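Local structure of single-strand DNA-binding protein (3BTP) at residues R112-V120 / S148-Y159. The protein coats single-stranded DNA without regard to sequence and mediates nuclear uptake of the transferred T-DNA strand during plant transformation by Agrobacterium. Residues are numbered along the deposited sequence; the frame is centred on the assembly and turned at random.
Sequences RRTDEYILV and SCRLYRDGVGNY
Arg113 lays its guanidinium flat on that of Arg153, the planes 11° apart and the centres 3.9 Å apart. Asp115, which contacts both groups, probably offsets much of the repulsion between the like charges. Its OD1 takes a hydrogen bond from Arg113 NH1 (2.8 Å) in the plane of that guanidinium, while OD2 sits over a face of the Arg153 group, 3.1 Å from Arg153 NH1, a salt bridge of charge alone. Arg153 gets there with CG anti to the backbone N (chi1 -168°) and a chain extended to NE, and Gly157 CA covers the opposite face of its guanidinium. In plane, Arg153 NH1 gives a 3.1 Å hydrogen bond to Tyr159 OH. Ile118 CD1 rests over the Tyr159 ring in a CH-pi contact, 3.8 Å from the centroid.

Behind this cluster, strands 117-120 and 149-153 run antiparallel at the middle of a four-stranded sheet. Ile118 and Leu151 exchange both backbone bonds, and on their face Val120 CG2 meets Leu151 CD1 at 3.8 Å. On the other face Leu119 CD2 lies against Arg150 CG, near helix 186-206, which packs on Tyr152.

Further out, Lys266 adds a salt bridge to Asp115 and Glu304 one to Arg153, joining this sheet to the one containing strands 263-266 and 304-308. With Glu304 probably sharing in the charge balance, the network ties the turn at 113-116 to the strand end at Arg153.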
loop_
_atom_site.group_PDB
_atom_site.type_symbol
_atom_site.label_atom_id
_atom_site.label_comp_id
_atom_site.label_asym_id
_atom_site.label_seq_id
_atom_site.Cartn_x
_atom_site.Cartn_y
_atom_site.Cartn_z
ATOM N N ARG A 112 -13.086 12.606 16.135
ATOM C CA ARG A 112 -12.986 11.109 16.036
ATOM C C ARG A 112 -14.001 10.448 15.084
ATOM O O ARG A 112 -15.179 10.810 15.043
ATOM C CB ARG A 112 -13.073 10.494 17.424
ATOM C CG ARG A 112 -11.858 10.855 18.257
ATOM C CD ARG A 112 -11.587 9.839 19.333
ATOM N NE ARG A 112 -10.636 8.864 18.842
ATOM C CZ ARG A 112 -9.312 8.998 18.914
ATOM N NH1 ARG A 112 -8.787 10.079 19.469
ATOM N NH2 ARG A 112 -8.515 8.055 18.427
ATOM N N ARG A 113 -13.505 9.509 14.274
ATOM C CA ARG A 113 -14.346 8.751 13.365
ATOM C C ARG A 113 -15.180 7.786 14.149
ATOM O O ARG A 113 -14.701 7.148 15.090
ATOM C CB ARG A 113 -13.487 7.966 12.409
ATOM C CG ARG A 113 -12.789 8.776 11.317
ATOM C CD ARG A 113 -12.574 7.753 10.234
ATOM N NE ARG A 113 -12.979 8.295 8.979
ATOM C CZ ARG A 113 -13.862 7.810 8.135
ATOM N NH1 ARG A 113 -14.498 6.690 8.350
ATOM N NH2 ARG A 113 -14.059 8.497 7.026
ATOM N N THR A 114 -16.428 7.667 13.740
ATOM C CA THR A 114 -17.363 6.697 14.315
ATOM C C THR A 114 -17.031 5.202 14.020
ATOM O O THR A 114 -17.508 4.326 14.700
ATOM C CB THR A 114 -18.791 6.999 13.835
ATOM O OG1 THR A 114 -18.844 6.855 12.408
ATOM C CG2 THR A 114 -19.243 8.461 14.290
ATOM N N ASP A 115 -16.187 4.949 13.024
ATOM C CA ASP A 115 -15.791 3.625 12.585
ATOM C C ASP A 115 -14.292 3.358 12.771
ATOM O O ASP A 115 -13.707 2.537 12.077
ATOM C CB ASP A 115 -16.218 3.452 11.101
ATOM C CG ASP A 115 -15.449 4.380 10.145
ATOM O OD1 ASP A 115 -14.625 5.126 10.677
ATOM O OD2 ASP A 115 -15.640 4.352 8.884
ATOM N N GLU A 116 -13.673 4.041 13.726
ATOM C CA GLU A 116 -12.220 3.967 13.967
ATOM C C GLU A 116 -11.780 2.585 14.546
ATOM O O GLU A 116 -10.579 2.258 14.565
ATOM C CB GLU A 116 -11.798 5.144 14.884
ATOM C CG GLU A 116 -12.360 5.101 16.349
ATOM C CD GLU A 116 -11.711 6.204 17.320
ATOM O OE1 GLU A 116 -10.681 6.884 16.999
ATOM O OE2 GLU A 116 -12.249 6.380 18.434
ATOM N N TYR A 117 -12.765 1.816 15.079
ATOM C CA TYR A 117 -12.569 0.399 15.334
ATOM C C TYR A 117 -13.829 -0.423 15.080
ATOM O O TYR A 117 -14.969 0.107 15.053
ATOM C CB TYR A 117 -11.838 0.073 16.688
ATOM C CG TYR A 117 -12.704 0.288 17.933
ATOM C CD1 TYR A 117 -13.602 -0.710 18.368
ATOM C CD2 TYR A 117 -12.661 1.519 18.633
ATOM C CE1 TYR A 117 -14.423 -0.522 19.481
ATOM C CE2 TYR A 117 -13.436 1.712 19.766
ATOM C CZ TYR A 117 -14.329 0.696 20.174
ATOM O OH TYR A 117 -15.119 0.908 21.263
ATOM N N ILE A 118 -13.581 -1.709 14.836
ATOM C CA ILE A 118 -14.583 -2.726 14.724
ATOM C C ILE A 118 -14.213 -3.855 15.724
ATOM O O ILE A 118 -13.052 -4.260 15.807
ATOM C CB ILE A 118 -14.640 -3.291 13.286
ATOM C CG1 ILE A 118 -14.909 -2.180 12.234
ATOM C CG2 ILE A 118 -15.655 -4.421 13.180
ATOM C CD1 ILE A 118 -14.706 -2.620 10.820
ATOM N N LEU A 119 -15.202 -4.364 16.465
ATOM C CA LEU A 119 -15.003 -5.507 17.367
ATOM C C LEU A 119 -15.495 -6.757 16.699
ATOM O O LEU A 119 -16.674 -6.831 16.313
ATOM C CB LEU A 119 -15.778 -5.313 18.711
ATOM C CG LEU A 119 -15.148 -4.250 19.643
ATOM C CD1 LEU A 119 -15.832 -4.345 21.018
ATOM C CD2 LEU A 119 -13.566 -4.378 19.824
ATOM N N VAL A 120 -14.602 -7.727 16.505
ATOM C CA VAL A 120 -15.023 -8.967 15.838
ATOM C C VAL A 120 -15.121 -10.102 16.847
ATOM O O VAL A 120 -14.280 -10.234 17.725
ATOM C CB VAL A 120 -14.093 -9.400 14.658
ATOM C CG1 VAL A 120 -14.741 -10.572 13.859
ATOM C CG2 VAL A 120 -13.771 -8.195 13.735
ATOM N N SER A 148 -12.165 -10.120 22.017
ATOM C CA SER A 148 -12.462 -9.801 20.603
ATOM C C SER A 148 -11.190 -9.737 19.768
ATOM O O SER A 148 -10.108 -9.412 20.295
ATOM C CB SER A 148 -13.175 -8.424 20.480
ATOM O OG SER A 148 -14.345 -8.435 21.254
ATOM N N CYS A 149 -11.346 -9.990 18.460
ATOM C CA CYS A 149 -10.436 -9.405 17.471
ATOM C C CYS A 149 -10.742 -7.877 17.237
ATOM O O CYS A 149 -11.760 -7.517 16.643
ATOM C CB CYS A 149 -10.430 -10.182 16.136
ATOM S SG CYS A 149 -9.113 -9.561 15.070
ATOM N N ARG A 150 -9.869 -6.989 17.724
ATOM C CA ARG A 150 -10.071 -5.545 17.559
ATOM C C ARG A 150 -9.436 -5.006 16.247
ATOM O O ARG A 150 -8.225 -5.132 16.016
ATOM C CB ARG A 150 -9.486 -4.800 18.775
ATOM C CG ARG A 150 -10.036 -5.237 20.147
ATOM C CD ARG A 150 -9.589 -4.235 21.270
ATOM N NE ARG A 150 -8.127 -4.076 21.383
ATOM C CZ ARG A 150 -7.275 -4.855 22.080
ATOM N NH1 ARG A 150 -7.721 -5.896 22.785
ATOM N NH2 ARG A 150 -5.956 -4.554 22.110
ATOM N N LEU A 151 -10.238 -4.391 15.397
ATOM C CA LEU A 151 -9.716 -3.916 14.112
ATOM C C LEU A 151 -9.633 -2.380 14.170
ATOM O O LEU A 151 -10.620 -1.777 14.494
ATOM C CB LEU A 151 -10.601 -4.426 12.953
ATOM C CG LEU A 151 -10.545 -5.932 12.587
ATOM C CD1 LEU A 151 -11.429 -6.307 11.386
ATOM C CD2 LEU A 151 -9.088 -6.442 12.242
ATOM N N TYR A 152 -8.428 -1.789 13.965
ATOM C CA TYR A 152 -8.226 -0.315 14.016
ATOM C C TYR A 152 -8.140 0.272 12.582
ATOM O O TYR A 152 -7.358 -0.224 11.774
ATOM C CB TYR A 152 -6.942 -0.002 14.759
ATOM C CG TYR A 152 -6.890 -0.611 16.120
ATOM C CD1 TYR A 152 -7.444 0.062 17.211
ATOM C CD2 TYR A 152 -6.331 -1.882 16.327
ATOM C CE1 TYR A 152 -7.443 -0.505 18.458
ATOM C CE2 TYR A 152 -6.319 -2.468 17.581
ATOM C CZ TYR A 152 -6.857 -1.752 18.641
ATOM O OH TYR A 152 -6.816 -2.264 19.900
ATOM N N ARG A 153 -8.926 1.286 12.283
ATOM C CA ARG A 153 -8.951 1.918 10.961
ATOM C C ARG A 153 -7.669 2.772 10.840
ATOM O O ARG A 153 -7.323 3.479 11.781
ATOM C CB ARG A 153 -10.169 2.820 10.842
ATOM C CG ARG A 153 -10.456 3.301 9.401
ATOM C CD ARG A 153 -11.506 4.472 9.378
ATOM N NE ARG A 153 -11.733 4.936 7.990
ATOM C CZ ARG A 153 -12.493 4.320 7.075
ATOM N NH1 ARG A 153 -13.194 3.216 7.378
ATOM N NH2 ARG A 153 -12.596 4.834 5.841
ATOM N N ASP A 154 -6.926 2.669 9.730
ATOM C CA ASP A 154 -5.756 3.530 9.509
ATOM C C ASP A 154 -6.188 4.745 8.686
ATOM O O ASP A 154 -7.386 4.946 8.497
ATOM C CB ASP A 154 -4.552 2.778 8.908
ATOM C CG ASP A 154 -4.683 2.461 7.387
ATOM O OD1 ASP A 154 -5.683 2.851 6.730
ATOM O OD2 ASP A 154 -3.768 1.736 6.856
ATOM N N GLY A 155 -5.221 5.515 8.152
ATOM C CA GLY A 155 -5.567 6.743 7.451
ATOM C C GLY A 155 -6.288 6.618 6.122
ATOM O O GLY A 155 -6.918 7.569 5.689
ATOM N N VAL A 156 -6.218 5.457 5.490
ATOM C CA VAL A 156 -6.938 5.156 4.239
ATOM C C VAL A 156 -8.119 4.161 4.410
ATOM O O VAL A 156 -8.746 3.770 3.423
ATOM C CB VAL A 156 -5.945 4.674 3.100
ATOM C CG1 VAL A 156 -4.904 5.786 2.801
ATOM C CG2 VAL A 156 -5.161 3.454 3.519
ATOM N N GLY A 157 -8.454 3.737 5.630
ATOM C CA GLY A 157 -9.594 2.820 5.751
ATOM C C GLY A 157 -9.250 1.332 5.662
ATOM O O GLY A 157 -10.131 0.511 5.517
ATOM N N ASN A 158 -7.952 1.005 5.718
ATOM C CA ASN A 158 -7.467 -0.362 6.042
ATOM C C ASN A 158 -7.710 -0.589 7.519
ATOM O O ASN A 158 -7.697 0.380 8.302
ATOM C CB ASN A 158 -5.980 -0.522 5.792
ATOM C CG ASN A 158 -5.562 -0.097 4.388
ATOM O OD1 ASN A 158 -6.237 -0.348 3.388
ATOM N ND2 ASN A 158 -4.429 0.569 4.322
ATOM N N TYR A 159 -7.944 -1.840 7.886
ATOM C CA TYR A 159 -8.192 -2.221 9.273
ATOM C C TYR A 159 -7.125 -3.233 9.746
ATOM O O TYR A 159 -6.914 -4.316 9.146
ATOM C CB TYR A 159 -9.665 -2.748 9.458
ATOM C CG TYR A 159 -10.723 -1.630 9.591
ATOM C CD1 TYR A 159 -11.060 -1.109 10.808
ATOM C CD2 TYR A 159 -11.319 -1.072 8.486
ATOM C CE1 TYR A 159 -12.020 -0.084 10.942
ATOM C CE2 TYR A 159 -12.266 -0.015 8.586
ATOM C CZ TYR A 159 -12.617 0.462 9.824
ATOM O OH TYR A 159 -13.520 1.502 9.954
#